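Local coordinates for protein dephospho-CoA kinase (Aquifex aeolicus, PDB 2IF2) that probably catalyses the last step of coenzyme A biosynthesis, the ATP-dependent phosphorylation of the 3'-hydroxyl of dephospho-CoA, at residues E117-Y131 with I161-S175. Residues are numbered along the deposited sequence; the frame is centred on the assembly and turned at random.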
ATOM      1  N   GLU A 117       5.020  -9.394   2.519  1.00 94.08           N
ATOM      2  CA  GLU A 117       4.922 -10.523   1.606  1.00 94.99           C
ATOM      3  C   GLU A 117       5.577 -10.257   0.259  1.00 95.23           C
ATOM      4  O   GLU A 117       6.196 -11.149  -0.313  1.00 95.47           O
ATOM      5  CB  GLU A 117       3.462 -10.943   1.410  1.00 95.51           C
ATOM      6  CG  GLU A 117       2.504  -9.827   1.036  1.00 97.61           C
ATOM      7  CD  GLU A 117       1.944  -9.096   2.240  1.00 98.20           C
ATOM      8  OE1 GLU A 117       2.682  -8.296   2.850  1.00 99.87           O
ATOM      9  OE2 GLU A 117       0.762  -9.330   2.578  1.00 97.52           O
ATOM     10  N   LYS A 118       5.447  -9.036  -0.246  1.00 95.79           N
ATOM     11  CA  LYS A 118       6.053  -8.672  -1.525  1.00 96.56           C
ATOM     12  C   LYS A 118       7.555  -8.502  -1.343  1.00 96.77           C
ATOM     13  O   LYS A 118       8.281  -8.224  -2.296  1.00 95.32           O
ATOM     14  CB  LYS A 118       5.456  -7.363  -2.041  1.00 97.06           C
ATOM     15  CG  LYS A 118       4.540  -7.513  -3.241  1.00 97.79           C
ATOM     16  CD  LYS A 118       5.315  -7.959  -4.469  1.00 99.20           C
ATOM     17  CE  LYS A 118       6.387  -6.948  -4.857  1.00 99.55           C
ATOM     18  NZ  LYS A 118       7.155  -7.391  -6.058  1.00 99.45           N
ATOM     19  N   GLY A 119       8.005  -8.671  -0.105  1.00 98.06           N
ATOM     20  CA  GLY A 119       9.415  -8.531   0.207  1.00100.50           C
ATOM     21  C   GLY A 119       9.990  -7.228  -0.310  1.00102.17           C
ATOM     22  O   GLY A 119      10.804  -7.230  -1.238  1.00102.44           O
ATOM     23  N   THR A 120       9.571  -6.114   0.288  1.00103.60           N
ATOM     24  CA  THR A 120      10.042  -4.789  -0.118  1.00104.92           C
ATOM     25  C   THR A 120      10.468  -3.972   1.095  1.00105.04           C
ATOM     26  O   THR A 120      11.154  -2.961   0.956  1.00104.82           O
ATOM     27  CB  THR A 120       8.936  -3.994  -0.870  1.00105.32           C
ATOM     28  OG1 THR A 120       8.363  -4.810  -1.902  1.00106.89           O
ATOM     29  CG2 THR A 120       9.520  -2.740  -1.515  1.00104.92           C
ATOM     30  N   TYR A 121      10.065  -4.414   2.282  1.00105.78           N
ATOM     31  CA  TYR A 121      10.402  -3.696   3.509  1.00106.75           C
ATOM     32  C   TYR A 121      11.911  -3.498   3.668  1.00106.75           C
ATOM     33  O   TYR A 121      12.362  -2.606   4.393  1.00106.80           O
ATOM     34  CB  TYR A 121       9.841  -4.430   4.731  1.00107.40           C
ATOM     35  CG  TYR A 121      10.422  -5.802   4.952  1.00108.48           C
ATOM     36  CD1 TYR A 121      10.247  -6.813   4.007  1.00109.20           C
ATOM     37  CD2 TYR A 121      11.143  -6.098   6.111  1.00108.44           C
ATOM     38  CE1 TYR A 121      10.772  -8.086   4.208  1.00109.94           C
ATOM     39  CE2 TYR A 121      11.672  -7.369   6.324  1.00109.30           C
ATOM     40  CZ  TYR A 121      11.483  -8.360   5.369  1.00109.83           C
ATOM     41  OH  TYR A 121      12.001  -9.622   5.569  1.00109.53           O
ATOM     42  N   LYS A 122      12.684  -4.332   2.981  1.00105.83           N
ATOM     43  CA  LYS A 122      14.138  -4.253   3.033  1.00104.54           C
ATOM     44  C   LYS A 122      14.650  -3.029   2.276  1.00103.20           C
ATOM     45  O   LYS A 122      15.819  -2.654   2.390  1.00101.86           O
ATOM     46  CB  LYS A 122      14.738  -5.536   2.444  1.00105.62           C
ATOM     47  CG  LYS A 122      14.516  -6.777   3.304  1.00106.06           C
ATOM     48  CD  LYS A 122      15.361  -6.716   4.575  1.00106.38           C
ATOM     49  CE  LYS A 122      15.032  -7.842   5.550  1.00106.62           C
ATOM     50  NZ  LYS A 122      15.114  -9.208   4.955  1.00107.20           N
ATOM     51  N   ASN A 123      13.759  -2.409   1.511  1.00102.81           N
ATOM     52  CA  ASN A 123      14.091  -1.229   0.715  1.00102.57           C
ATOM     53  C   ASN A 123      13.957   0.061   1.534  1.00101.91           C
ATOM     54  O   ASN A 123      14.325   1.149   1.072  1.00101.97           O
ATOM     55  CB  ASN A 123      13.177  -1.160  -0.523  1.00102.85           C
ATOM     56  CG  ASN A 123      13.264  -2.416  -1.402  1.00103.27           C
ATOM     57  OD1 ASN A 123      12.553  -2.539  -2.402  1.00102.43           O
ATOM     58  ND2 ASN A 123      14.140  -3.345  -1.030  1.00103.18           N
ATOM     59  N   TYR A 124      13.435  -0.073   2.753  1.00101.24           N
ATOM     60  CA  TYR A 124      13.233   1.060   3.664  1.00 99.88           C
ATOM     61  C   TYR A 124      13.831   0.800   5.050  1.00 98.90           C
ATOM     62  O   TYR A 124      13.708  -0.299   5.601  1.00 98.54           O
ATOM     63  CB  TYR A 124      11.733   1.352   3.813  1.00 99.63           C
ATOM     64  CG  TYR A 124      11.032   1.640   2.500  1.00 99.02           C
ATOM     65  CD1 TYR A 124      11.407   2.730   1.716  1.00 99.18           C
ATOM     66  CD2 TYR A 124      10.014   0.808   2.029  1.00 98.09           C
ATOM     67  CE1 TYR A 124      10.794   2.982   0.495  1.00 98.55           C
ATOM     68  CE2 TYR A 124       9.394   1.053   0.804  1.00 97.84           C
ATOM     69  CZ  TYR A 124       9.794   2.140   0.047  1.00 98.07           C
ATOM     70  OH  TYR A 124       9.220   2.378  -1.173  1.00 99.69           O
ATOM     71  N   ASP A 125      14.468   1.830   5.603  1.00 97.65           N
ATOM     72  CA  ASP A 125      15.099   1.765   6.922  1.00 95.76           C
ATOM     73  C   ASP A 125      14.276   0.964   7.926  1.00 94.18           C
ATOM     74  O   ASP A 125      14.526  -0.221   8.162  1.00 93.81           O
ATOM     75  CB  ASP A 125      15.319   3.186   7.452  1.00 95.16           C
ATOM     76  CG  ASP A 125      16.259   3.983   6.579  1.00 94.68           C
ATOM     77  OD1 ASP A 125      17.445   3.611   6.515  1.00 95.71           O
ATOM     78  OD2 ASP A 125      15.817   4.964   5.947  1.00 94.10           O
ATOM     79  N   LYS A 126      13.286   1.624   8.508  1.00 91.85           N
ATOM     80  CA  LYS A 126      12.424   0.988   9.484  1.00 88.82           C
ATOM     81  C   LYS A 126      11.043   0.699   8.896  1.00 86.44           C
ATOM     82  O   LYS A 126      10.652   1.283   7.877  1.00 85.35           O
ATOM     83  CB  LYS A 126      12.309   1.902  10.696  1.00 89.52           C
ATOM     84  CG  LYS A 126      13.638   2.194  11.361  1.00 89.70           C
ATOM     85  CD  LYS A 126      14.117   0.990  12.152  1.00 90.23           C
ATOM     86  CE  LYS A 126      15.224   1.377  13.117  1.00 90.12           C
ATOM     87  NZ  LYS A 126      15.569   0.264  14.034  1.00 90.56           N
ATOM     88  N   LEU A 127      10.318  -0.214   9.541  1.00 83.67           N
ATOM     89  CA  LEU A 127       8.971  -0.597   9.107  1.00 80.99           C
ATOM     90  C   LEU A 127       7.963  -0.394  10.229  1.00 79.54           C
ATOM     91  O   LEU A 127       8.250  -0.633  11.403  1.00 78.12           O
ATOM     92  CB  LEU A 127       8.936  -2.060   8.649  1.00 80.21           C
ATOM     93  CG  LEU A 127       7.593  -2.661   8.223  1.00 79.16           C
ATOM     94  CD1 LEU A 127       7.041  -1.971   6.991  1.00 78.89           C
ATOM     95  CD2 LEU A 127       7.797  -4.130   7.940  1.00 79.63           C
ATOM     96  N   ILE A 128       6.777   0.055   9.850  1.00 78.46           N
ATOM     97  CA  ILE A 128       5.724   0.309  10.802  1.00 77.90           C
ATOM     98  C   ILE A 128       4.523  -0.501  10.393  1.00 78.20           C
ATOM     99  O   ILE A 128       4.110  -0.463   9.237  1.00 77.59           O
ATOM    100  CB  ILE A 128       5.346   1.787  10.804  1.00 77.46           C
ATOM    101  CG1 ILE A 128       6.613   2.626  10.950  1.00 77.62           C
ATOM    102  CG2 ILE A 128       4.352   2.075  11.921  1.00 76.70           C
ATOM    103  CD1 ILE A 128       6.378   4.115  10.980  1.00 78.08           C
ATOM    104  N   VAL A 129       3.969  -1.243  11.341  1.00 78.97           N
ATOM    105  CA  VAL A 129       2.811  -2.065  11.058  1.00 80.61           C
ATOM    106  C   VAL A 129       1.692  -1.773  12.045  1.00 81.67           C
ATOM    107  O   VAL A 129       1.935  -1.583  13.237  1.00 81.46           O
ATOM    108  CB  VAL A 129       3.175  -3.554  11.113  1.00 80.78           C
ATOM    109  CG1 VAL A 129       3.794  -3.879  12.458  1.00 81.90           C
ATOM    110  CG2 VAL A 129       1.940  -4.403  10.856  1.00 81.04           C
ATOM    111  N   VAL A 130       0.469  -1.732  11.528  1.00 83.18           N
ATOM    112  CA  VAL A 130      -0.715  -1.450  12.328  1.00 85.07           C
ATOM    113  C   VAL A 130      -1.500  -2.736  12.591  1.00 86.56           C
ATOM    114  O   VAL A 130      -2.047  -3.339  11.672  1.00 86.07           O
ATOM    115  CB  VAL A 130      -1.605  -0.394  11.607  1.00 84.86           C
ATOM    116  CG1 VAL A 130      -1.838  -0.808  10.169  1.00 86.34           C
ATOM    117  CG2 VAL A 130      -2.922  -0.219  12.333  1.00 85.31           C
ATOM    118  N   TYR A 131      -1.537  -3.154  13.852  1.00 89.57           N
ATOM    119  CA  TYR A 131      -2.241  -4.371  14.240  1.00 92.88           C
ATOM    120  C   TYR A 131      -3.725  -4.138  14.443  1.00 93.99           C
ATOM    121  O   TYR A 131      -4.148  -3.058  14.849  1.00 94.44           O
ATOM    122  CB  TYR A 131      -1.652  -4.943  15.533  1.00 95.20           C
ATOM    123  CG  TYR A 131      -2.468  -6.068  16.144  1.00 98.29           C
ATOM    124  CD1 TYR A 131      -2.496  -7.342  15.564  1.00 99.59           C
ATOM    125  CD2 TYR A 131      -3.222  -5.855  17.301  1.00 99.94           C
ATOM    126  CE1 TYR A 131      -3.257  -8.380  16.129  1.00101.03           C
ATOM    127  CE2 TYR A 131      -3.986  -6.880  17.870  1.00101.44           C
ATOM    128  CZ  TYR A 131      -4.000  -8.138  17.283  1.00101.77           C
ATOM    129  OH  TYR A 131      -4.751  -9.144  17.858  1.00101.75           O
ATOM    130  N   ILE A 161      -1.951 -11.278  10.062  1.00115.72           N
ATOM    131  CA  ILE A 161      -1.534 -10.031  10.697  1.00115.02           C
ATOM    132  C   ILE A 161      -0.798 -10.303  12.010  1.00114.32           C
ATOM    133  O   ILE A 161       0.133  -9.579  12.380  1.00114.18           O
ATOM    134  CB  ILE A 161      -2.753  -9.112  10.983  1.00114.78           C
ATOM    135  CG1 ILE A 161      -2.274  -7.750  11.488  1.00114.71           C
ATOM    136  CG2 ILE A 161      -3.680  -9.762  12.003  1.00114.82           C
ATOM    137  CD1 ILE A 161      -1.457  -6.970  10.471  1.00114.15           C
ATOM    138  N   GLU A 162      -1.214 -11.360  12.701  1.00112.76           N
ATOM    139  CA  GLU A 162      -0.610 -11.731  13.969  1.00110.99           C
ATOM    140  C   GLU A 162       0.831 -12.202  13.773  1.00110.15           C
ATOM    141  O   GLU A 162       1.578 -12.369  14.739  1.00109.48           O
ATOM    142  CB  GLU A 162      -1.450 -12.822  14.631  1.00110.54           C
ATOM    143  CG  GLU A 162      -2.954 -12.583  14.516  1.00109.12           C
ATOM    144  CD  GLU A 162      -3.687 -12.788  15.828  1.00108.48           C
ATOM    145  OE1 GLU A 162      -4.937 -12.786  15.818  1.00107.68           O
ATOM    146  OE2 GLU A 162      -3.014 -12.945  16.868  1.00107.66           O
ATOM    147  N   GLU A 163       1.217 -12.412  12.518  1.00109.53           N
ATOM    148  CA  GLU A 163       2.576 -12.838  12.193  1.00109.08           C
ATOM    149  C   GLU A 163       3.318 -11.630  11.612  1.00107.41           C
ATOM    150  O   GLU A 163       4.501 -11.424  11.895  1.00107.48           O
ATOM    151  CB  GLU A 163       2.550 -13.988  11.169  1.00110.59           C
ATOM    152  CG  GLU A 163       3.419 -15.226  11.523  1.00112.24           C
ATOM    153  CD  GLU A 163       4.921 -15.038  11.278  1.00112.74           C
ATOM    154  OE1 GLU A 163       5.318 -14.756  10.126  1.00112.54           O
ATOM    155  OE2 GLU A 163       5.707 -15.190  12.239  1.00112.61           O
ATOM    156  N   LYS A 164       2.614 -10.828  10.812  1.00104.40           N
ATOM    157  CA  LYS A 164       3.204  -9.643  10.198  1.00101.51           C
ATOM    158  C   LYS A 164       3.768  -8.705  11.250  1.00100.18           C
ATOM    159  O   LYS A 164       4.812  -8.090  11.046  1.00 99.26           O
ATOM    160  CB  LYS A 164       2.167  -8.895   9.355  1.00101.25           C
ATOM    161  CG  LYS A 164       2.669  -7.561   8.800  1.00100.34           C
ATOM    162  CD  LYS A 164       1.693  -6.918   7.817  1.00 98.78           C
ATOM    163  CE  LYS A 164       1.680  -7.633   6.478  1.00 97.43           C
ATOM    164  NZ  LYS A 164       0.804  -6.943   5.491  1.00 96.16           N
ATOM    165  N   VAL A 165       3.069  -8.595  12.374  1.00 99.35           N
ATOM    166  CA  VAL A 165       3.501  -7.731  13.470  1.00 99.22           C
ATOM    167  C   VAL A 165       4.958  -7.984  13.833  1.00 99.02           C
ATOM    168  O   VAL A 165       5.673  -7.074  14.258  1.00 98.72           O
ATOM    169  CB  VAL A 165       2.647  -7.956  14.730  1.00 99.08           C
ATOM    170  CG1 VAL A 165       2.756  -9.401  15.179  1.00 99.63           C
ATOM    171  CG2 VAL A 165       3.105  -7.026  15.835  1.00 99.32           C
ATOM    172  N   LYS A 166       5.384  -9.233  13.664  1.00 99.13           N
ATOM    173  CA  LYS A 166       6.749  -9.648  13.960  1.00 99.13           C
ATOM    174  C   LYS A 166       7.718  -9.249  12.843  1.00 98.17           C
ATOM    175  O   LYS A 166       8.789  -9.839  12.711  1.00 98.34           O
ATOM    176  CB  LYS A 166       6.796 -11.174  14.163  1.00100.32           C
ATOM    177  CG  LYS A 166       6.117 -11.691  15.445  1.00101.16           C
ATOM    178  CD  LYS A 166       5.908 -13.230  15.456  1.00100.60           C
ATOM    179  CE  LYS A 166       7.207 -14.041  15.290  1.00 98.81           C
ATOM    180  NZ  LYS A 166       8.191 -13.893  16.402  1.00 97.41           N
ATOM    181  N   TYR A 167       7.343  -8.250  12.044  1.00 96.91           N
ATOM    182  CA  TYR A 167       8.189  -7.800  10.939  1.00 95.16           C
ATOM    183  C   TYR A 167       8.623  -6.347  11.054  1.00 93.91           C
ATOM    184  O   TYR A 167       9.566  -5.914  10.387  1.00 92.62           O
ATOM    185  CB  TYR A 167       7.468  -7.990   9.603  1.00 95.51           C
ATOM    186  CG  TYR A 167       7.827  -9.267   8.876  1.00 96.70           C
ATOM    187  CD1 TYR A 167       7.175 -10.471   9.157  1.00 96.88           C
ATOM    188  CD2 TYR A 167       8.825  -9.268   7.904  1.00 97.58           C
ATOM    189  CE1 TYR A 167       7.513 -11.645   8.476  1.00 97.76           C
ATOM    190  CE2 TYR A 167       9.169 -10.427   7.222  1.00 98.36           C
ATOM    191  CZ  TYR A 167       8.515 -11.609   7.509  1.00 98.59           C
ATOM    192  OH  TYR A 167       8.878 -12.743   6.816  1.00 98.93           O
ATOM    193  N   ALA A 168       7.935  -5.595  11.900  1.00 93.03           N
ATOM    194  CA  ALA A 168       8.257  -4.188  12.063  1.00 91.90           C
ATOM    195  C   ALA A 168       8.777  -3.853  13.440  1.00 90.65           C
ATOM    196  O   ALA A 168       8.495  -4.550  14.414  1.00 90.94           O
ATOM    197  CB  ALA A 168       7.034  -3.337  11.759  1.00 93.01           C
ATOM    198  N   ASP A 169       9.539  -2.766  13.503  1.00 89.42           N
ATOM    199  CA  ASP A 169      10.107  -2.287  14.750  1.00 87.41           C
ATOM    200  C   ASP A 169       9.150  -1.315  15.442  1.00 85.60           C
ATOM    201  O   ASP A 169       9.475  -0.736  16.475  1.00 85.89           O
ATOM    202  CB  ASP A 169      11.478  -1.628  14.502  1.00 88.30           C
ATOM    203  CG  ASP A 169      11.526  -0.804  13.217  1.00 88.24           C
ATOM    204  OD1 ASP A 169      11.554  -1.385  12.111  1.00 87.29           O
ATOM    205  OD2 ASP A 169      11.541   0.434  13.319  1.00 89.08           O
ATOM    206  N   TYR A 170       7.965  -1.144  14.867  1.00 82.80           N
ATOM    207  CA  TYR A 170       6.956  -0.272  15.453  1.00 79.38           C
ATOM    208  C   TYR A 170       5.563  -0.812  15.162  1.00 77.38           C
ATOM    209  O   TYR A 170       5.206  -1.054  14.006  1.00 77.07           O
ATOM    210  CB  TYR A 170       7.078   1.135  14.893  1.00 78.51           C
ATOM    211  CG  TYR A 170       8.369   1.824  15.236  1.00 77.78           C
ATOM    212  CD1 TYR A 170       9.203   2.299  14.236  1.00 77.67           C
ATOM    213  CD2 TYR A 170       8.736   2.050  16.557  1.00 77.51           C
ATOM    214  CE1 TYR A 170      10.364   2.986  14.528  1.00 76.75           C
ATOM    215  CE2 TYR A 170       9.907   2.739  16.862  1.00 76.69           C
ATOM    216  CZ  TYR A 170      10.713   3.205  15.835  1.00 76.52           C
ATOM    217  OH  TYR A 170      11.868   3.899  16.087  1.00 76.81           O
ATOM    218  N   VAL A 171       4.775  -1.001  16.210  1.00 74.59           N
ATOM    219  CA  VAL A 171       3.432  -1.518  16.028  1.00 72.19           C
ATOM    220  C   VAL A 171       2.395  -0.667  16.734  1.00 71.31           C
ATOM    221  O   VAL A 171       2.239  -0.740  17.952  1.00 71.04           O
ATOM    222  CB  VAL A 171       3.318  -2.952  16.548  1.00 71.67           C
ATOM    223  CG1 VAL A 171       1.936  -3.507  16.229  1.00 70.08           C
ATOM    224  CG2 VAL A 171       4.409  -3.813  15.929  1.00 71.02           C
ATOM    225  N   ILE A 172       1.679   0.143  15.966  1.00 70.07           N
ATOM    226  CA  ILE A 172       0.656   0.992  16.552  1.00 69.59           C
ATOM    227  C   ILE A 172      -0.704   0.313  16.559  1.00 68.44           C
ATOM    228  O   ILE A 172      -1.541   0.577  15.698  1.00 69.82           O
ATOM    229  CB  ILE A 172       0.541   2.356  15.819  1.00 69.30           C
ATOM    230  CG1 ILE A 172       0.586   2.162  14.315  1.00 69.77           C
ATOM    231  CG2 ILE A 172       1.668   3.270  16.236  1.00 68.74           C
ATOM    232  CD1 ILE A 172       0.765   3.455  13.568  1.00 71.29           C
ATOM    233  N   ASP A 173      -0.924  -0.563  17.534  1.00 65.61           N
ATOM    234  CA  ASP A 173      -2.195  -1.266  17.650  1.00 62.76           C
ATOM    235  C   ASP A 173      -3.396  -0.341  17.444  1.00 60.77           C
ATOM    236  O   ASP A 173      -3.541   0.665  18.137  1.00 58.76           O
ATOM    237  CB  ASP A 173      -2.298  -1.928  19.022  1.00 63.38           C
ATOM    238  CG  ASP A 173      -3.726  -2.226  19.413  1.00 63.92           C
ATOM    239  OD1 ASP A 173      -4.463  -2.803  18.589  1.00 64.80           O
ATOM    240  OD2 ASP A 173      -4.116  -1.877  20.544  1.00 65.88           O
ATOM    241  N   ASN A 174      -4.259  -0.695  16.495  1.00 59.47           N
ATOM    242  CA  ASN A 174      -5.447   0.103  16.202  1.00 59.54           C
ATOM    243  C   ASN A 174      -6.735  -0.695  16.457  1.00 59.86           C
ATOM    244  O   ASN A 174      -7.634  -0.737  15.610  1.00 60.09           O
ATOM    245  CB  ASN A 174      -5.410   0.588  14.742  1.00 57.26           C
ATOM    246  CG  ASN A 174      -6.390   1.727  14.466  1.00 55.31           C
ATOM    247  OD1 ASN A 174      -6.828   1.910  13.337  1.00 56.02           O
ATOM    248  ND2 ASN A 174      -6.715   2.504  15.490  1.00 53.26           N
ATOM    249  N   SER A 175      -6.812  -1.329  17.626  1.00 60.10           N
ATOM    250  CA  SER A 175      -7.984  -2.120  18.009  1.00 60.68           C
ATOM    251  C   SER A 175      -8.720  -1.433  19.154  1.00 60.80           C
ATOM    252  O   SER A 175      -9.934  -1.575  19.297  1.00 59.24           O
ATOM    253  CB  SER A 175      -7.561  -3.513  18.470  1.00 60.78           C
ATOM    254  OG  SER A 175      -6.886  -3.440  19.716  1.00 61.38           O
TER
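At one margin of the parallel sheet of a P-loop kinase, strand 126-130 pairs with the short outer strand 170-171, while helix 161-164 covers one face. Val129 centres the pairing: its N donates a nearly straight bond of 2.9 Å to Tyr170 O, and its O accepts a weak one from Ile172 N. Further along, Asn174 N bonds Tyr131 O. Before the strand pairing, the carboxylate of Asp169 stands in for a backbone acceptor, OD1 taking the N-H of Leu127 at 3.1 Å.

Branched and small side chains suit the covered face. Val129 points CG1 at Ala168 CB (3.4 Å) and, with CG2 anti to the backbone N, lays that methyl against Lys164 CG at 3.8 Å. The aliphatic part of Lys164 thus packs like an apolar residue, while its NZ bonds Gly8 O and forms a long salt bridge with Glu117 OE1 (3.5 Å).

Beyond Leu127, Tyr167 turns its ring edge to a face of Tyr121, an offset edge-to-face pair with planes at 78°. Replacing Tyr121 by an alanine would probably leave the Tyr167 edge without its aromatic partner and Lys122 NZ without the hydroxyl it bonds. On the other face of the sheet, Ile128 CG2 meets Ile172 CD1 (4.2 Å), and Val130 touches Lys14, a predicted ATP-binding residue, as befits the parallel alpha/beta fold of P-loop NTPases.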